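Local coordinates for beta-hexosaminidase Amuc_2018 (Akkermansia muciniphila, PDB 6JEB), which hydrolyses terminal non-reducing N-acetylhexosamine residues from N-glycans and chitobiose as a glycoside hydrolase of family 20, at residues M345-Q357 against K368-F382. Numbering follows the deposited sequence.
With ACM (acetamide), chain C.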
# COMPACT_ATOMS: atom_id res chain seq x y z
N MET A 345 -1.55 10.18 -1.26
CA MET A 345 -2.93 10.14 -1.73
C MET A 345 -3.40 8.69 -1.82
O MET A 345 -2.88 7.91 -2.62
CB MET A 345 -3.03 10.83 -3.09
CG MET A 345 -4.43 10.88 -3.67
SD MET A 345 -5.64 11.60 -2.55
CE MET A 345 -5.02 13.27 -2.34
N ALA A 346 -4.40 8.34 -1.00
CA ALA A 346 -5.01 7.02 -1.01
C ALA A 346 -6.53 7.12 -1.06
O ALA A 346 -7.24 6.26 -0.54
CB ALA A 346 -4.57 6.20 0.21
N SER A 347 -7.04 8.18 -1.71
CA SER A 347 -8.47 8.48 -1.70
C SER A 347 -9.30 7.25 -2.04
O SER A 347 -9.10 6.61 -3.08
CB SER A 347 -8.78 9.56 -2.73
OG SER A 347 -10.17 9.57 -2.99
N SER A 348 -10.26 6.93 -1.16
CA SER A 348 -11.07 5.74 -1.35
C SER A 348 -11.96 5.83 -2.59
O SER A 348 -12.49 4.81 -3.03
CB SER A 348 -11.90 5.46 -0.10
OG SER A 348 -12.83 6.51 0.14
N GLU A 349 -12.14 7.03 -3.15
CA GLU A 349 -12.90 7.19 -4.38
C GLU A 349 -12.18 6.58 -5.58
O GLU A 349 -12.83 6.25 -6.58
CB GLU A 349 -13.17 8.68 -4.63
CG GLU A 349 -14.06 9.01 -5.83
CD GLU A 349 -14.48 10.48 -5.88
OE1 GLU A 349 -14.59 11.10 -4.80
OE2 GLU A 349 -14.70 11.01 -6.99
N TYR A 350 -10.85 6.42 -5.49
CA TYR A 350 -10.04 5.97 -6.62
C TYR A 350 -9.14 4.79 -6.28
O TYR A 350 -8.76 4.02 -7.17
CB TYR A 350 -9.11 7.10 -7.08
CG TYR A 350 -9.81 8.33 -7.58
CD1 TYR A 350 -10.15 9.36 -6.71
CD2 TYR A 350 -10.14 8.47 -8.92
CE1 TYR A 350 -10.79 10.50 -7.15
CE2 TYR A 350 -10.78 9.61 -9.38
CZ TYR A 350 -11.10 10.62 -8.49
OH TYR A 350 -11.75 11.75 -8.94
N CYS A 351 -8.77 4.65 -5.00
CA CYS A 351 -7.62 3.84 -4.62
C CYS A 351 -7.97 2.65 -3.75
O CYS A 351 -7.08 1.83 -3.47
CB CYS A 351 -6.59 4.67 -3.85
SG CYS A 351 -5.97 6.09 -4.75
N TYR A 352 -9.22 2.53 -3.31
CA TYR A 352 -9.63 1.43 -2.43
C TYR A 352 -10.01 0.26 -3.33
O TYR A 352 -11.13 0.19 -3.84
CB TYR A 352 -10.75 1.89 -1.49
CG TYR A 352 -10.20 2.43 -0.19
CD1 TYR A 352 -9.02 3.18 -0.16
CD2 TYR A 352 -10.86 2.19 1.02
CE1 TYR A 352 -8.51 3.67 1.03
CE2 TYR A 352 -10.35 2.67 2.22
CZ TYR A 352 -9.17 3.41 2.22
OH TYR A 352 -8.65 3.87 3.40
N LEU A 353 -9.06 -0.66 -3.52
CA LEU A 353 -9.25 -1.73 -4.49
C LEU A 353 -10.03 -2.91 -3.93
O LEU A 353 -10.26 -3.88 -4.66
CB LEU A 353 -7.91 -2.16 -5.10
CG LEU A 353 -7.14 -0.99 -5.73
CD1 LEU A 353 -5.89 -1.48 -6.45
CD2 LEU A 353 -8.03 -0.14 -6.67
N ASP A 354 -10.46 -2.84 -2.67
CA ASP A 354 -11.44 -3.80 -2.19
C ASP A 354 -12.82 -3.56 -2.79
O ASP A 354 -13.64 -4.48 -2.80
CB ASP A 354 -11.48 -3.81 -0.65
CG ASP A 354 -11.72 -2.43 -0.04
OD1 ASP A 354 -11.16 -1.43 -0.55
OD2 ASP A 354 -12.44 -2.34 0.98
N PHE A 355 -13.08 -2.36 -3.31
CA PHE A 355 -14.40 -2.07 -3.86
C PHE A 355 -14.56 -2.81 -5.19
O PHE A 355 -13.58 -3.06 -5.90
CB PHE A 355 -14.56 -0.56 -4.11
CG PHE A 355 -14.54 0.30 -2.84
CD1 PHE A 355 -14.46 -0.27 -1.58
CD2 PHE A 355 -14.61 1.68 -2.95
CE1 PHE A 355 -14.44 0.54 -0.43
CE2 PHE A 355 -14.60 2.49 -1.82
CZ PHE A 355 -14.52 1.92 -0.55
N PRO A 356 -15.79 -3.19 -5.55
CA PRO A 356 -15.99 -3.91 -6.82
C PRO A 356 -15.62 -3.04 -8.01
O PRO A 356 -15.82 -1.82 -8.00
CB PRO A 356 -17.49 -4.25 -6.81
CG PRO A 356 -18.11 -3.20 -5.92
CD PRO A 356 -17.07 -2.95 -4.85
N GLN A 357 -15.08 -3.68 -9.06
CA GLN A 357 -14.64 -2.94 -10.23
C GLN A 357 -15.66 -2.91 -11.36
O GLN A 357 -15.52 -2.09 -12.28
CB GLN A 357 -13.30 -3.47 -10.75
CG GLN A 357 -13.35 -4.87 -11.37
CD GLN A 357 -12.00 -5.54 -11.26
OE1 GLN A 357 -11.07 -5.21 -11.98
NE2 GLN A 357 -11.87 -6.47 -10.31
N LYS A 368 -19.31 1.23 -2.97
CA LYS A 368 -19.51 1.78 -4.30
C LYS A 368 -18.62 1.04 -5.30
O LYS A 368 -17.65 0.37 -4.94
CB LYS A 368 -19.16 3.27 -4.33
CG LYS A 368 -17.67 3.57 -4.50
CD LYS A 368 -17.45 5.05 -4.82
CE LYS A 368 -15.98 5.38 -5.09
NZ LYS A 368 -15.54 5.14 -6.51
N THR A 369 -18.97 1.16 -6.57
CA THR A 369 -18.16 0.61 -7.64
C THR A 369 -17.07 1.61 -8.00
O THR A 369 -17.34 2.80 -8.14
CB THR A 369 -19.03 0.29 -8.85
OG1 THR A 369 -20.02 -0.67 -8.48
CG2 THR A 369 -18.19 -0.27 -10.01
N THR A 370 -15.83 1.12 -8.13
CA THR A 370 -14.73 1.91 -8.68
C THR A 370 -14.25 1.19 -9.94
O THR A 370 -13.52 0.20 -9.86
CB THR A 370 -13.60 2.07 -7.68
OG1 THR A 370 -14.10 2.68 -6.48
CG2 THR A 370 -12.48 2.94 -8.28
N THR A 371 -14.68 1.68 -11.10
CA THR A 371 -14.28 1.05 -12.34
C THR A 371 -12.83 1.38 -12.67
O THR A 371 -12.22 2.30 -12.09
CB THR A 371 -15.16 1.53 -13.50
OG1 THR A 371 -14.95 2.93 -13.70
CG2 THR A 371 -16.64 1.24 -13.23
N LEU A 372 -12.28 0.62 -13.61
CA LEU A 372 -10.94 0.91 -14.11
C LEU A 372 -10.86 2.32 -14.67
O LEU A 372 -9.87 3.04 -14.43
CB LEU A 372 -10.57 -0.12 -15.19
CG LEU A 372 -9.20 0.08 -15.83
CD1 LEU A 372 -8.10 -0.09 -14.78
CD2 LEU A 372 -9.06 -0.91 -16.97
N GLN A 373 -11.89 2.75 -15.40
CA GLN A 373 -11.89 4.10 -15.96
C GLN A 373 -11.91 5.16 -14.86
O GLN A 373 -11.21 6.18 -14.96
CB GLN A 373 -13.07 4.28 -16.91
CG GLN A 373 -13.02 5.58 -17.69
CD GLN A 373 -14.01 5.61 -18.84
OE1 GLN A 373 -14.71 4.64 -19.10
NE2 GLN A 373 -14.07 6.74 -19.53
N LYS A 374 -12.70 4.94 -13.81
CA LYS A 374 -12.72 5.88 -12.69
C LYS A 374 -11.35 5.95 -12.03
O LYS A 374 -10.83 7.04 -11.75
CB LYS A 374 -13.77 5.42 -11.66
CG LYS A 374 -13.71 6.18 -10.34
CD LYS A 374 -14.01 7.65 -10.54
CE LYS A 374 -14.14 8.36 -9.20
NZ LYS A 374 -14.65 9.75 -9.36
N CYS A 375 -10.75 4.78 -11.78
CA CYS A 375 -9.42 4.74 -11.20
C CYS A 375 -8.43 5.55 -12.02
O CYS A 375 -7.66 6.35 -11.47
CB CYS A 375 -9.01 3.27 -11.11
SG CYS A 375 -7.51 2.98 -10.22
N TYR A 376 -8.44 5.37 -13.35
CA TYR A 376 -7.51 6.08 -14.21
C TYR A 376 -7.73 7.60 -14.19
O TYR A 376 -6.81 8.36 -14.52
CB TYR A 376 -7.55 5.53 -15.65
CG TYR A 376 -6.36 6.04 -16.42
CD1 TYR A 376 -5.12 5.42 -16.28
CD2 TYR A 376 -6.43 7.19 -17.20
CE1 TYR A 376 -4.00 5.91 -16.91
CE2 TYR A 376 -5.32 7.69 -17.84
CZ TYR A 376 -4.10 7.04 -17.69
OH TYR A 376 -2.98 7.54 -18.32
N ASP A 377 -8.92 8.05 -13.78
CA ASP A 377 -9.14 9.49 -13.71
C ASP A 377 -8.35 10.16 -12.59
O ASP A 377 -8.35 11.39 -12.52
CB ASP A 377 -10.63 9.79 -13.59
CG ASP A 377 -10.99 11.19 -14.03
OD1 ASP A 377 -10.58 11.60 -15.14
OD2 ASP A 377 -11.67 11.90 -13.26
N LEU A 378 -7.68 9.39 -11.73
CA LEU A 378 -6.97 9.97 -10.60
C LEU A 378 -5.75 10.78 -11.04
O LEU A 378 -4.85 10.25 -11.70
CB LEU A 378 -6.52 8.87 -9.65
CG LEU A 378 -5.67 9.36 -8.47
CD1 LEU A 378 -6.49 10.27 -7.56
CD2 LEU A 378 -5.11 8.17 -7.70
N ASP A 379 -5.73 12.06 -10.67
CA ASP A 379 -4.52 12.87 -10.61
C ASP A 379 -4.26 13.06 -9.13
O ASP A 379 -5.08 13.69 -8.44
CB ASP A 379 -4.77 14.22 -11.29
CG ASP A 379 -3.64 15.22 -11.06
OD1 ASP A 379 -2.56 14.85 -10.54
OD2 ASP A 379 -3.83 16.42 -11.41
N PRO A 380 -3.17 12.51 -8.57
CA PRO A 380 -2.96 12.62 -7.11
C PRO A 380 -2.97 14.05 -6.61
O PRO A 380 -3.32 14.28 -5.44
CB PRO A 380 -1.59 11.95 -6.91
CG PRO A 380 -1.51 10.96 -8.02
CD PRO A 380 -2.13 11.67 -9.20
N ALA A 381 -2.61 15.02 -7.45
CA ALA A 381 -2.61 16.43 -7.08
C ALA A 381 -3.95 17.11 -7.30
O ALA A 381 -4.11 18.27 -6.92
CB ALA A 381 -1.53 17.18 -7.86
N PHE A 382 -4.92 16.41 -7.91
CA PHE A 382 -6.24 16.97 -8.16
C PHE A 382 -6.17 18.32 -8.87
O PHE A 382 -6.92 19.26 -8.56
CB PHE A 382 -7.08 17.02 -6.89
CG PHE A 382 -7.57 15.68 -6.45
CD1 PHE A 382 -6.73 14.82 -5.74
CD2 PHE A 382 -8.84 15.25 -6.77
CE1 PHE A 382 -7.17 13.57 -5.36
CE2 PHE A 382 -9.29 14.00 -6.38
CZ PHE A 382 -8.45 13.16 -5.68
C1 ACM C . -9.23 2.88 6.57
O ACM C . -9.83 2.77 5.54
N ACM C . -9.82 2.34 7.75
C2 ACM C . -7.88 3.57 6.68
O HOH W 1 -12.01 2.76 -4.76
O HOH W 2 -13.55 11.03 -11.69
O HOH W 3 -10.43 13.04 -10.93
O HOH W 4 -13.64 -1.88 -14.20
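Tyr350 is clamped between Leu378 and Lys374, and this sandwich is the tightly packed part of the contact. Leu378 CD1 lies over one ring face, 4.1 Å from the Tyr350 centroid and 22° off the normal; over the opposite face Lys374 CE sits 4.0 Å from the same centroid, a second CH-pi contact. Phe382 adds its CZ, 3.8 Å from Tyr350 CE1, and on its other flank meets Met345, whose SD approaches the Phe382 ring at its edge, a Met-aromatic contact. Toward exposed Asp377 the contact turns polar and is bridged by water: two waters join Tyr350 OH to Asp377 OD2, one of them weakly held by the hydroxyl. With CG anti to the backbone N (chi1 170°) and a bend at chi2, Lys374 crosses the tyrosine and brings NZ 2.7 Å from Glu349 OE2, a salt bridge on the anti lone pair. With an alanine in place of Tyr350, a gap would probably open between Leu378 and Lys374, and both waters would lose the hydroxyl. Farther along, Lys368 NZ donates to Glu349 O (2.9 Å) and Thr370 OG1 (2.9 Å), while Thr370 N binds Pro356 O almost linearly at the acceptor (C=O...N 170°). Another water accepts from Thr370 OG1 and donates to Ser348 O and Tyr352 O (2.9 Å), consistent with a steadied substrate-binding turn Tyr352-Leu353-Asp354, whose tyrosine OH donates to the acetamide oxygen.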